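Local coordinates for protein aminodeoxyfutalosine deaminase (Deinococcus radiodurans, PDB 2IMR) that catalyses the zinc-dependent deamination of aminodeoxyfutalosine to futalosine in menaquinone biosynthesis, and more weakly that of adenosine and related nucleosides, at residues F174-P179 against H220-L225; T193-W198 against S227-G232; D310-V315 against A343-E348; F337-F342 against P380-R385. All blocks are in the same frame, centred on the assembly; numbering follows the deposited sequence.

Contact 1. Residues F174-P179 against H220-L225; sequences FEVLNP and HRLMRL
One methyl group of Leu222 does all the touching here. Its CD2 reaches the end of strand 170-176 and lies 3.9 Å from Val176 CG1, the two branched side chains crossing at a slant. The same CD2 sits 3.7 Å from the backbone O of Asn178 and 4.1 Å from Asn178 CB, where the chain has already left the strand. Leu222 gets there with its CG anti to the backbone N (chi1 179°), and Val176 offers the branch that is likewise anti to its own N.

Further out, Val187 of helix 184-199 packs on both Leu222 and Asn178, so the leucine is shared between a strand end and a second helix. The amide of Asn178 looks elsewhere: its OD1 accepts from Phe180 N. Val176 is held in the parallel sheet of the amidohydrolase barrel by backbone bonds to Ser211 and His213, and its neighbour Glu175 is, like His213, a predicted substrate-binding residue. No hydrogen bond joins the two segments, so helix 220-233 meets this strand end, next to the probable substrate pocket, through van der Waals packing, with no polar link between the segments.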
loop_
_atom_site.group_PDB
_atom_site.type_symbol
_atom_site.label_atom_id
_atom_site.label_comp_id
_atom_site.label_asym_id
_atom_site.label_seq_id
_atom_site.Cartn_x
_atom_site.Cartn_y
_atom_site.Cartn_z
ATOM N N PHE A 174 -12.454 -1.403 4.273
ATOM C CA PHE A 174 -13.425 -2.485 4.099
ATOM C C PHE A 174 -13.550 -2.753 2.605
ATOM O O PHE A 174 -13.927 -1.871 1.841
ATOM C CB PHE A 174 -14.784 -2.081 4.688
ATOM C CG PHE A 174 -15.799 -3.193 4.712
ATOM C CD1 PHE A 174 -15.449 -4.466 5.160
ATOM C CD2 PHE A 174 -17.116 -2.960 4.322
ATOM C CE1 PHE A 174 -16.397 -5.490 5.222
ATOM C CE2 PHE A 174 -18.074 -3.977 4.378
ATOM C CZ PHE A 174 -17.714 -5.245 4.831
ATOM N N GLU A 175 -13.236 -3.972 2.184
ATOM C CA GLU A 175 -13.283 -4.294 0.760
ATOM C C GLU A 175 -14.681 -4.611 0.244
ATOM O O GLU A 175 -15.434 -5.341 0.877
ATOM C CB GLU A 175 -12.343 -5.463 0.460
ATOM C CG GLU A 175 -11.956 -5.572 -1.001
ATOM C CD GLU A 175 -10.860 -6.589 -1.234
ATOM O OE1 GLU A 175 -11.093 -7.786 -0.973
ATOM O OE2 GLU A 175 -9.765 -6.190 -1.672
ATOM N N VAL A 176 -15.022 -4.039 -0.908
ATOM C CA VAL A 176 -16.323 -4.277 -1.528
ATOM C C VAL A 176 -16.090 -4.837 -2.925
ATOM O O VAL A 176 -15.276 -4.317 -3.682
ATOM C CB VAL A 176 -17.145 -2.982 -1.625
ATOM C CG1 VAL A 176 -18.482 -3.265 -2.316
ATOM C CG2 VAL A 176 -17.377 -2.421 -0.232
ATOM N N LEU A 177 -16.814 -5.898 -3.264
ATOM C CA LEU A 177 -16.640 -6.553 -4.554
ATOM C C LEU A 177 -17.955 -7.072 -5.132
ATOM O O LEU A 177 -18.586 -7.939 -4.553
ATOM C CB LEU A 177 -15.654 -7.721 -4.381
ATOM C CG LEU A 177 -15.061 -8.520 -5.552
ATOM C CD1 LEU A 177 -14.062 -9.521 -4.976
ATOM C CD2 LEU A 177 -16.137 -9.255 -6.343
ATOM N N ASN A 178 -18.364 -6.528 -6.275
ATOM C CA ASN A 178 -19.576 -6.979 -6.955
ATOM C C ASN A 178 -19.659 -6.263 -8.293
ATOM O O ASN A 178 -19.941 -5.071 -8.347
ATOM C CB ASN A 178 -20.835 -6.684 -6.143
ATOM C CG ASN A 178 -22.058 -7.359 -6.733
ATOM O OD1 ASN A 178 -22.407 -7.123 -7.888
ATOM N ND2 ASN A 178 -22.706 -8.212 -5.948
ATOM N N PRO A 179 -19.425 -6.994 -9.391
ATOM C CA PRO A 179 -19.446 -6.459 -10.757
ATOM C C PRO A 179 -20.793 -6.326 -11.469
ATOM O O PRO A 179 -20.833 -5.903 -12.624
ATOM C CB PRO A 179 -18.509 -7.405 -11.490
ATOM C CG PRO A 179 -18.851 -8.734 -10.849
ATOM C CD PRO A 179 -18.920 -8.382 -9.375
ATOM N N HIS A 220 -19.635 -0.054 -12.557
ATOM C CA HIS A 220 -19.423 1.387 -12.630
ATOM C C HIS A 220 -20.336 2.114 -11.644
ATOM O O HIS A 220 -19.921 3.069 -10.986
ATOM C CB HIS A 220 -19.670 1.889 -14.060
ATOM C CG HIS A 220 -21.055 1.625 -14.568
ATOM N ND1 HIS A 220 -22.088 2.528 -14.426
ATOM C CD2 HIS A 220 -21.579 0.553 -15.206
ATOM C CE1 HIS A 220 -23.187 2.023 -14.957
ATOM N NE2 HIS A 220 -22.907 0.826 -15.438
ATOM N N ARG A 221 -21.576 1.651 -11.530
ATOM C CA ARG A 221 -22.529 2.271 -10.619
ATOM C C ARG A 221 -22.090 2.149 -9.158
ATOM O O ARG A 221 -22.086 3.134 -8.420
ATOM C CB ARG A 221 -23.913 1.645 -10.803
ATOM C CG ARG A 221 -24.981 2.286 -9.938
ATOM C CD ARG A 221 -26.360 1.700 -10.203
ATOM N NE ARG A 221 -27.359 2.295 -9.319
ATOM C CZ ARG A 221 -27.659 3.590 -9.296
ATOM N NH1 ARG A 221 -27.039 4.431 -10.114
ATOM N NH2 ARG A 221 -28.567 4.048 -8.445
ATOM N N LEU A 222 -21.714 0.944 -8.738
ATOM C CA LEU A 222 -21.280 0.734 -7.360
ATOM C C LEU A 222 -19.989 1.507 -7.064
ATOM O O LEU A 222 -19.805 2.024 -5.962
ATOM C CB LEU A 222 -21.076 -0.762 -7.094
ATOM C CG LEU A 222 -20.587 -1.161 -5.693
ATOM C CD1 LEU A 222 -21.534 -0.605 -4.633
ATOM C CD2 LEU A 222 -20.493 -2.675 -5.596
ATOM N N MET A 223 -19.102 1.592 -8.052
ATOM C CA MET A 223 -17.841 2.311 -7.878
ATOM C C MET A 223 -18.093 3.789 -7.570
ATOM O O MET A 223 -17.458 4.365 -6.685
ATOM C CB MET A 223 -16.980 2.183 -9.138
ATOM C CG MET A 223 -15.615 2.873 -9.045
ATOM S SD MET A 223 -14.507 2.104 -7.836
ATOM C CE MET A 223 -13.903 0.728 -8.794
ATOM N N ARG A 224 -19.018 4.405 -8.300
ATOM C CA ARG A 224 -19.335 5.809 -8.067
ATOM C C ARG A 224 -20.076 6.021 -6.755
ATOM O O ARG A 224 -19.857 7.021 -6.074
ATOM C CB ARG A 224 -20.159 6.382 -9.222
ATOM C CG ARG A 224 -19.334 6.691 -10.453
ATOM C CD ARG A 224 -20.045 7.694 -11.354
ATOM N NE ARG A 224 -20.498 8.886 -10.630
ATOM C CZ ARG A 224 -19.746 9.601 -9.795
ATOM N NH1 ARG A 224 -18.489 9.253 -9.558
ATOM N NH2 ARG A 224 -20.252 10.678 -9.205
ATOM N N LEU A 225 -20.960 5.090 -6.401
ATOM C CA LEU A 225 -21.690 5.207 -5.144
ATOM C C LEU A 225 -20.685 5.173 -4.003
ATOM O O LEU A 225 -20.785 5.939 -3.044
ATOM C CB LEU A 225 -22.685 4.052 -4.974
ATOM C CG LEU A 225 -23.953 4.063 -5.832
ATOM C CD1 LEU A 225 -24.786 2.814 -5.547
ATOM C CD2 LEU A 225 -24.753 5.320 -5.528
#

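Contact 2. Residues T193-W198 against S227-G232; sequences THLERW and SDYAAG
Leu195 and Tyr229 meet between two helical segments whose backbones stay well apart: the closest CA atoms, those of Leu195 and Ala230, are 10.0 Å from each other. Both segments are continuous helix, running on in either direction, with regular bonds such as Trp198 N to His194 O and Ala231 N to Ser227 O. Side chains alone therefore fill the space between them, and no hydrogen bond crosses it.

Tyr229 does most of the bridging. With its CG anti to the backbone N (chi1 180°), the ring is carried across to the other helix, where CE2 comes 3.9 Å from Leu195 CD1. The leucine and the tyrosine run past each other in opposite directions, and the methyl approaches the ring obliquely.

Helices 184-199 and 220-233 follow successive parallel strands, 170-176 and 206-212, and pack side by side on the outside of the TIM-type barrel of the amidohydrolase family. Leu195 also rests on Leu208 and Leu210 of strand 206-212, so its side chain lies between sheet and neighbouring helix. Phe188, two turns earlier on helix 184-199, meets the Tyr229 ring edge-to-face.

At the phenol end the partner is Glu196, whose side chain crosses that of Tyr229 at about a right angle. Its CG, an aliphatic carbon, is 3.5 Å from Tyr229 OH. The carboxylate, its plane turned 59° from that of the ring, stands farther off, with OE2 4.1 Å from the same OH, beyond hydrogen-bonding distance.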
loop_
_atom_site.group_PDB
_atom_site.type_symbol
_atom_site.label_atom_id
_atom_site.label_comp_id
_atom_site.label_asym_id
_atom_site.label_seq_id
_atom_site.Cartn_x
_atom_site.Cartn_y
_atom_site.Cartn_z
ATOM N N THR A 193 -24.208 0.525 5.792
ATOM C CA THR A 193 -24.657 0.170 7.133
ATOM C C THR A 193 -23.475 -0.248 8.008
ATOM O O THR A 193 -23.318 0.250 9.123
ATOM C CB THR A 193 -25.699 -0.972 7.091
ATOM O OG1 THR A 193 -26.850 -0.532 6.359
ATOM C CG2 THR A 193 -26.126 -1.362 8.502
ATOM N N HIS A 194 -22.650 -1.165 7.506
ATOM C CA HIS A 194 -21.473 -1.621 8.249
ATOM C C HIS A 194 -20.550 -0.443 8.561
ATOM O O HIS A 194 -20.079 -0.281 9.692
ATOM C CB HIS A 194 -20.690 -2.654 7.431
ATOM C CG HIS A 194 -21.264 -4.036 7.475
ATOM N ND1 HIS A 194 -21.183 -4.839 8.592
ATOM C CD2 HIS A 194 -21.909 -4.764 6.534
ATOM C CE1 HIS A 194 -21.751 -6.004 8.336
ATOM N NE2 HIS A 194 -22.199 -5.985 7.094
ATOM N N LEU A 195 -20.281 0.366 7.540
ATOM C CA LEU A 195 -19.409 1.524 7.681
ATOM C C LEU A 195 -19.906 2.518 8.729
ATOM O O LEU A 195 -19.119 3.021 9.535
ATOM C CB LEU A 195 -19.250 2.222 6.326
ATOM C CG LEU A 195 -18.524 1.379 5.270
ATOM C CD1 LEU A 195 -18.610 2.044 3.911
ATOM C CD2 LEU A 195 -17.077 1.193 5.683
ATOM N N GLU A 196 -21.205 2.798 8.723
ATOM C CA GLU A 196 -21.772 3.739 9.681
ATOM C C GLU A 196 -21.606 3.213 11.100
ATOM O O GLU A 196 -21.354 3.976 12.031
ATOM C CB GLU A 196 -23.255 3.980 9.381
ATOM C CG GLU A 196 -23.509 4.544 7.993
ATOM C CD GLU A 196 -24.968 4.875 7.745
ATOM O OE1 GLU A 196 -25.837 4.035 8.069
ATOM O OE2 GLU A 196 -25.243 5.973 7.216
ATOM N N ARG A 197 -21.740 1.900 11.253
ATOM C CA ARG A 197 -21.604 1.263 12.554
ATOM C C ARG A 197 -20.159 1.381 13.046
ATOM O O ARG A 197 -19.906 1.803 14.175
ATOM C CB ARG A 197 -22.003 -0.215 12.449
ATOM C CG ARG A 197 -22.236 -0.900 13.783
ATOM C CD ARG A 197 -22.434 -2.403 13.625
ATOM N NE ARG A 197 -21.188 -3.072 13.256
ATOM C CZ ARG A 197 -21.004 -4.390 13.276
ATOM N NH1 ARG A 197 -21.988 -5.199 13.651
ATOM N NH2 ARG A 197 -19.831 -4.900 12.927
ATOM N N TRP A 198 -19.211 1.021 12.187
ATOM C CA TRP A 198 -17.799 1.070 12.546
ATOM C C TRP A 198 -17.250 2.480 12.740
ATOM O O TRP A 198 -16.347 2.688 13.552
ATOM C CB TRP A 198 -16.955 0.342 11.492
ATOM C CG TRP A 198 -17.165 -1.148 11.468
ATOM C CD1 TRP A 198 -17.321 -1.972 12.547
ATOM C CD2 TRP A 198 -17.212 -1.991 10.308
ATOM N NE1 TRP A 198 -17.464 -3.274 12.131
ATOM C CE2 TRP A 198 -17.400 -3.316 10.762
ATOM C CE3 TRP A 198 -17.110 -1.754 8.928
ATOM C CZ2 TRP A 198 -17.492 -4.406 9.885
ATOM C CZ3 TRP A 198 -17.202 -2.838 8.054
ATOM C CH2 TRP A 198 -17.391 -4.150 8.541
ATOM N N SER A 227 -17.226 5.795 -4.149
ATOM C CA SER A 227 -16.304 6.926 -4.123
ATOM C C SER A 227 -16.994 8.211 -3.679
ATOM O O SER A 227 -16.420 8.985 -2.912
ATOM C CB SER A 227 -15.608 7.120 -5.486
ATOM O OG SER A 227 -16.523 7.254 -6.557
ATOM N N ASP A 228 -18.221 8.437 -4.143
ATOM C CA ASP A 228 -18.958 9.637 -3.746
ATOM C C ASP A 228 -19.228 9.602 -2.247
ATOM O O ASP A 228 -19.063 10.606 -1.551
ATOM C CB ASP A 228 -20.293 9.743 -4.493
ATOM C CG ASP A 228 -20.126 10.125 -5.954
ATOM O OD1 ASP A 228 -18.998 10.463 -6.365
ATOM O OD2 ASP A 228 -21.132 10.096 -6.694
ATOM N N TYR A 229 -19.646 8.442 -1.751
ATOM C CA TYR A 229 -19.929 8.285 -0.330
ATOM C C TYR A 229 -18.683 8.585 0.495
ATOM O O TYR A 229 -18.722 9.389 1.424
ATOM C CB TYR A 229 -20.404 6.860 -0.032
ATOM C CG TYR A 229 -20.710 6.616 1.429
ATOM C CD1 TYR A 229 -21.846 7.170 2.027
ATOM C CD2 TYR A 229 -19.856 5.846 2.223
ATOM C CE1 TYR A 229 -22.125 6.963 3.379
ATOM C CE2 TYR A 229 -20.126 5.635 3.578
ATOM C CZ TYR A 229 -21.262 6.197 4.146
ATOM O OH TYR A 229 -21.532 5.989 5.478
ATOM N N ALA A 230 -17.571 7.944 0.144
ATOM C CA ALA A 230 -16.316 8.141 0.866
ATOM C C ALA A 230 -15.834 9.588 0.811
ATOM O O ALA A 230 -15.385 10.143 1.815
ATOM C CB ALA A 230 -15.237 7.213 0.304
ATOM N N ALA A 231 -15.911 10.189 -0.370
ATOM C CA ALA A 231 -15.486 11.571 -0.549
ATOM C C ALA A 231 -16.313 12.486 0.351
ATOM O O ALA A 231 -15.779 13.379 1.015
ATOM C CB ALA A 231 -15.653 11.979 -2.009
ATOM N N GLY A 232 -17.617 12.242 0.386
ATOM C CA GLY A 232 -18.502 13.052 1.202
ATOM C C GLY A 232 -18.347 12.846 2.696
ATOM O O GLY A 232 -18.489 13.796 3.471
#

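Contact 3. Residues D310-V315 against A343-E348; sequences DDIARV and AAAGVE
Two apolar pairs make up the contact across the segments. Ile312 CG2 presses on Ala345 CB at 3.5 Å, tighter than carbons usually come, and it is the short branch that does so: CG2 is anti to the backbone N while CG1 leaves on another side (chi1 -66°), toward Ala341 and Phe342. One turn along helix 309-318, Val315 CG1 meets Val347 CG1 at 4.0 Å. These two side chains cross at about a right angle, and their backbones approach to 7.4 Å between CA atoms.

The turn between Ala345 and Val347 is a Schellman motif. Gly346 has left helical geometry with a phi of 80°; its N bonds back to Ala343 O and Val347 N probably to Phe342 O. Together the two bonds end the helix and swing Val347 in toward Val315 before strand 349-351 of the barrel.

The one salt bridge within these segments runs along helix 309-318. Arg314 NE donates to Asp310 OD2 at 2.8 Å, reaching the syn side of the carboxylate but 32° out of its plane, and NH1 of the same arginine pairs with Asp290 of the neighbouring helix 285-292.

The segments join by hydrocarbon alone, away from the annotated sites. Since methyl groups lack directional bonds, their close fit probably sets the spacing between helix 309-318 and the turn leading into the strand.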
loop_
_atom_site.group_PDB
_atom_site.type_symbol
_atom_site.label_atom_id
_atom_site.label_comp_id
_atom_site.label_asym_id
_atom_site.label_seq_id
_atom_site.Cartn_x
_atom_site.Cartn_y
_atom_site.Cartn_z
ATOM N N ASP A 310 -0.149 8.658 -20.465
ATOM C CA ASP A 310 -1.354 9.446 -20.254
ATOM C C ASP A 310 -2.011 9.068 -18.926
ATOM O O ASP A 310 -2.522 9.932 -18.221
ATOM C CB ASP A 310 -2.345 9.238 -21.398
ATOM C CG ASP A 310 -3.537 10.167 -21.300
ATOM O OD1 ASP A 310 -3.356 11.395 -21.462
ATOM O OD2 ASP A 310 -4.657 9.675 -21.048
ATOM N N ASP A 311 -2.007 7.781 -18.583
ATOM C CA ASP A 311 -2.598 7.366 -17.310
ATOM C C ASP A 311 -1.867 8.092 -16.180
ATOM O O ASP A 311 -2.489 8.629 -15.270
ATOM C CB ASP A 311 -2.469 5.851 -17.078
ATOM C CG ASP A 311 -3.316 5.022 -18.030
ATOM O OD1 ASP A 311 -4.359 5.517 -18.519
ATOM O OD2 ASP A 311 -2.942 3.854 -18.273
ATOM N N ILE A 312 -0.538 8.101 -16.243
ATOM C CA ILE A 312 0.264 8.757 -15.215
ATOM C C ILE A 312 -0.091 10.238 -15.095
ATOM O O ILE A 312 -0.200 10.764 -13.992
ATOM C CB ILE A 312 1.776 8.582 -15.509
ATOM C CG1 ILE A 312 2.139 7.099 -15.393
ATOM C CG2 ILE A 312 2.611 9.404 -14.523
ATOM C CD1 ILE A 312 3.535 6.754 -15.859
ATOM N N ALA A 313 -0.296 10.899 -16.232
ATOM C CA ALA A 313 -0.660 12.313 -16.237
ATOM C C ALA A 313 -2.012 12.519 -15.553
ATOM O O ALA A 313 -2.198 13.477 -14.801
ATOM C CB ALA A 313 -0.706 12.839 -17.675
ATOM N N ARG A 314 -2.955 11.610 -15.799
ATOM C CA ARG A 314 -4.279 11.714 -15.186
ATOM C C ARG A 314 -4.188 11.553 -13.668
ATOM O O ARG A 314 -4.868 12.251 -12.914
ATOM C CB ARG A 314 -5.223 10.649 -15.766
ATOM C CG ARG A 314 -5.546 10.832 -17.244
ATOM C CD ARG A 314 -6.389 9.675 -17.774
ATOM N NE ARG A 314 -6.761 9.844 -19.180
ATOM C CZ ARG A 314 -7.770 10.600 -19.612
ATOM N NH1 ARG A 314 -8.524 11.269 -18.754
ATOM N NH2 ARG A 314 -8.027 10.679 -20.909
ATOM N N VAL A 315 -3.347 10.624 -13.225
ATOM C CA VAL A 315 -3.157 10.376 -11.798
ATOM C C VAL A 315 -2.545 11.597 -11.118
ATOM O O VAL A 315 -2.973 12.005 -10.036
ATOM C CB VAL A 315 -2.237 9.145 -11.575
ATOM C CG1 VAL A 315 -1.871 9.012 -10.102
ATOM C CG2 VAL A 315 -2.940 7.893 -12.063
ATOM N N ALA A 343 7.647 9.126 -10.197
ATOM C CA ALA A 343 8.409 10.106 -9.432
ATOM C C ALA A 343 8.578 11.383 -10.255
ATOM O O ALA A 343 8.382 12.489 -9.754
ATOM C CB ALA A 343 9.766 9.536 -9.069
ATOM N N ALA A 344 8.939 11.219 -11.523
ATOM C CA ALA A 344 9.129 12.356 -12.418
ATOM C C ALA A 344 7.832 13.150 -12.580
ATOM O O ALA A 344 7.861 14.372 -12.725
ATOM C CB ALA A 344 9.625 11.872 -13.773
ATOM N N ALA A 345 6.695 12.457 -12.539
ATOM C CA ALA A 345 5.395 13.113 -12.683
ATOM C C ALA A 345 4.952 13.775 -11.382
ATOM O O ALA A 345 3.934 14.470 -11.342
ATOM C CB ALA A 345 4.343 12.103 -13.141
ATOM N N GLY A 346 5.715 13.546 -10.317
ATOM C CA GLY A 346 5.403 14.146 -9.032
ATOM C C GLY A 346 4.309 13.460 -8.237
ATOM O O GLY A 346 3.692 14.069 -7.364
ATOM N N VAL A 347 4.073 12.189 -8.534
ATOM C CA VAL A 347 3.054 11.417 -7.838
ATOM C C VAL A 347 3.629 10.842 -6.546
ATOM O O VAL A 347 4.727 10.292 -6.545
ATOM C CB VAL A 347 2.547 10.263 -8.731
ATOM C CG1 VAL A 347 1.490 9.451 -7.990
ATOM C CG2 VAL A 347 1.980 10.829 -10.026
ATOM N N GLU A 348 2.894 10.994 -5.449
ATOM C CA GLU A 348 3.319 10.484 -4.148
ATOM C C GLU A 348 3.262 8.958 -4.173
ATOM O O GLU A 348 2.222 8.371 -4.474
ATOM C CB GLU A 348 2.396 11.018 -3.049
ATOM C CG GLU A 348 2.716 10.515 -1.642
ATOM C CD GLU A 348 4.047 11.018 -1.121
ATOM O OE1 GLU A 348 5.095 10.649 -1.695
ATOM O OE2 GLU A 348 4.047 11.783 -0.132
#

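Contact 4. Residues F337-F342 against P380-R385; sequences FDWPAF and PRVLVR
Trp339 meets Leu383 and Val382 because its CG is anti to the backbone N (chi1 -161°), which throws the indole across to helix 380-395, while Leu383 has its CG beside the backbone N (chi1 -56°) and so brings CD2 back over the ring. The contact joins helix 339-344, in the barrel of the amidohydrolase fold, to helix 380-395, which packs in turn on strand 45-47 from the N-terminal part of the chain.

The main interaction is a CH-pi contact. Leu383 CD2 lies over one face of the indole, 3.7 Å from the centroid of the six-membered ring and 20° off its normal, displaced toward the rim so that CZ3 of Trp339 is the nearest atom. Leu378 packs on both residues, and Thr324 of strand 322-324 also touches the indole. With an alanine here in place of Trp339, Leu383 CD2 is likely to lose the ring face it lies on and Val382 CG1 its neighbour, opening a gap between the two helices.

Helix 339-344 begins right beside this ring. Asp338 is its N-cap: OD1 accepts from Ala341 N at 3.1 Å, the N-H coming from above the carboxylate plane, and this bond helps fix the first turn from which Trp339 projects.

On the pyrrole side the indole and Val382 run past each other in opposite directions, CG1 of Val382 coming obliquely to 3.7 Å from Trp339 NE1.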
loop_
_atom_site.group_PDB
_atom_site.type_symbol
_atom_site.label_atom_id
_atom_site.label_comp_id
_atom_site.label_asym_id
_atom_site.label_seq_id
_atom_site.Cartn_x
_atom_site.Cartn_y
_atom_site.Cartn_z
ATOM N N PHE A 337 6.399 -1.938 -11.652
ATOM C CA PHE A 337 5.887 -0.583 -11.434
ATOM C C PHE A 337 6.956 0.399 -11.913
ATOM O O PHE A 337 8.117 0.285 -11.530
ATOM C CB PHE A 337 5.626 -0.379 -9.935
ATOM C CG PHE A 337 5.262 1.030 -9.550
ATOM C CD1 PHE A 337 4.041 1.582 -9.927
ATOM C CD2 PHE A 337 6.131 1.793 -8.767
ATOM C CE1 PHE A 337 3.686 2.866 -9.530
ATOM C CE2 PHE A 337 5.786 3.079 -8.364
ATOM C CZ PHE A 337 4.557 3.620 -8.746
ATOM N N ASP A 338 6.566 1.361 -12.742
ATOM C CA ASP A 338 7.526 2.339 -13.252
ATOM C C ASP A 338 7.699 3.469 -12.241
ATOM O O ASP A 338 7.173 4.563 -12.421
ATOM C CB ASP A 338 7.040 2.914 -14.588
ATOM C CG ASP A 338 8.154 3.588 -15.368
ATOM O OD1 ASP A 338 9.147 4.005 -14.738
ATOM O OD2 ASP A 338 8.035 3.705 -16.603
ATOM N N TRP A 339 8.439 3.206 -11.168
ATOM C CA TRP A 339 8.629 4.223 -10.146
ATOM C C TRP A 339 9.259 5.499 -10.709
ATOM O O TRP A 339 8.785 6.602 -10.439
ATOM C CB TRP A 339 9.493 3.680 -9.001
ATOM C CG TRP A 339 9.368 4.467 -7.725
ATOM C CD1 TRP A 339 9.278 5.825 -7.598
ATOM C CD2 TRP A 339 9.376 3.940 -6.393
ATOM N NE1 TRP A 339 9.232 6.176 -6.270
ATOM C CE2 TRP A 339 9.290 5.039 -5.509
ATOM C CE3 TRP A 339 9.449 2.646 -5.861
ATOM C CZ2 TRP A 339 9.275 4.882 -4.119
ATOM C CZ3 TRP A 339 9.436 2.487 -4.480
ATOM C CH2 TRP A 339 9.349 3.602 -3.624
ATOM N N PRO A 340 10.338 5.371 -11.496
ATOM C CA PRO A 340 10.926 6.609 -12.023
ATOM C C PRO A 340 9.946 7.500 -12.789
ATOM O O PRO A 340 10.005 8.729 -12.681
ATOM C CB PRO A 340 12.097 6.118 -12.880
ATOM C CG PRO A 340 11.806 4.664 -13.125
ATOM C CD PRO A 340 11.146 4.198 -11.863
ATOM N N ALA A 341 9.036 6.886 -13.544
ATOM C CA ALA A 341 8.049 7.645 -14.309
ATOM C C ALA A 341 7.074 8.360 -13.370
ATOM O O ALA A 341 6.728 9.521 -13.586
ATOM C CB ALA A 341 7.291 6.716 -15.253
ATOM N N PHE A 342 6.632 7.664 -12.327
ATOM C CA PHE A 342 5.708 8.251 -11.365
ATOM C C PHE A 342 6.390 9.355 -10.557
ATOM O O PHE A 342 5.788 10.393 -10.270
ATOM C CB PHE A 342 5.162 7.168 -10.430
ATOM C CG PHE A 342 3.977 6.424 -10.991
ATOM C CD1 PHE A 342 2.679 6.842 -10.705
ATOM C CD2 PHE A 342 4.156 5.317 -11.814
ATOM C CE1 PHE A 342 1.571 6.164 -11.235
ATOM C CE2 PHE A 342 3.059 4.632 -12.348
ATOM C CZ PHE A 342 1.765 5.058 -12.056
ATOM N N PRO A 380 18.203 6.116 -3.828
ATOM C CA PRO A 380 17.802 5.331 -2.653
ATOM C C PRO A 380 17.045 6.143 -1.608
ATOM O O PRO A 380 16.211 5.608 -0.878
ATOM C CB PRO A 380 19.133 4.809 -2.128
ATOM C CG PRO A 380 19.903 4.589 -3.393
ATOM C CD PRO A 380 19.616 5.859 -4.163
ATOM N N ARG A 381 17.344 7.435 -1.534
ATOM C CA ARG A 381 16.679 8.311 -0.580
ATOM C C ARG A 381 15.179 8.362 -0.860
ATOM O O ARG A 381 14.367 8.505 0.054
ATOM C CB ARG A 381 17.290 9.717 -0.647
ATOM C CG ARG A 381 18.703 9.781 -0.072
ATOM C CD ARG A 381 19.369 11.139 -0.261
ATOM N NE ARG A 381 19.910 11.296 -1.607
ATOM C CZ ARG A 381 20.806 12.219 -1.950
ATOM N NH1 ARG A 381 21.268 13.072 -1.044
ATOM N NH2 ARG A 381 21.246 12.281 -3.200
ATOM N N VAL A 382 14.819 8.242 -2.132
ATOM C CA VAL A 382 13.419 8.264 -2.536
ATOM C C VAL A 382 12.688 7.036 -1.991
ATOM O O VAL A 382 11.529 7.122 -1.583
ATOM C CB VAL A 382 13.300 8.288 -4.079
ATOM C CG1 VAL A 382 11.856 8.072 -4.504
ATOM C CG2 VAL A 382 13.818 9.615 -4.612
ATOM N N LEU A 383 13.375 5.899 -1.984
ATOM C CA LEU A 383 12.789 4.651 -1.502
ATOM C C LEU A 383 12.484 4.709 -0.015
ATOM O O LEU A 383 11.393 4.342 0.420
ATOM C CB LEU A 383 13.735 3.480 -1.792
ATOM C CG LEU A 383 14.149 3.294 -3.253
ATOM C CD1 LEU A 383 15.147 2.153 -3.369
ATOM C CD2 LEU A 383 12.913 3.011 -4.101
ATOM N N VAL A 384 13.450 5.177 0.769
ATOM C CA VAL A 384 13.263 5.267 2.208
ATOM C C VAL A 384 12.189 6.283 2.577
ATOM O O VAL A 384 11.333 6.009 3.418
ATOM C CB VAL A 384 14.598 5.601 2.908
ATOM C CG1 VAL A 384 14.389 5.789 4.400
ATOM C CG2 VAL A 384 15.585 4.474 2.656
ATOM N N ARG A 385 12.216 7.451 1.943
ATOM C CA ARG A 385 11.206 8.461 2.230
ATOM C C ARG A 385 9.818 7.899 1.927
ATOM O O ARG A 385 8.867 8.124 2.672
ATOM C CB ARG A 385 11.443 9.718 1.387
ATOM C CG ARG A 385 10.316 10.724 1.512
ATOM C CD ARG A 385 10.317 11.729 0.375
ATOM N NE ARG A 385 8.983 12.294 0.194
ATOM C CZ ARG A 385 8.319 12.960 1.134
ATOM N NH1 ARG A 385 8.870 13.152 2.325
ATOM N NH2 ARG A 385 7.096 13.415 0.891
#

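How the contacts relate
Contacts 1 and 2 form one pair and contacts 3 and 4 another, with about 12 Å between centres within each pair. Contacts 1 and 2 share helix 220-233 and touch through Phe174, which packs on Trp198 and Leu195; contacts 3 and 4 share helix 339-344, and just past its end Val347 N probably bonds back to Phe342 O. Within each pair the segments alternate along the chain, while the first pair closes before the second opens. Contacts 1 and 4 lie on opposite sides of the chain's centre, about 30 Å between centres. Together they pack helices and strand ends at two places in a single amidohydrolase barrel, and contact 1 alone holds a predicted substrate-binding residue, Glu175.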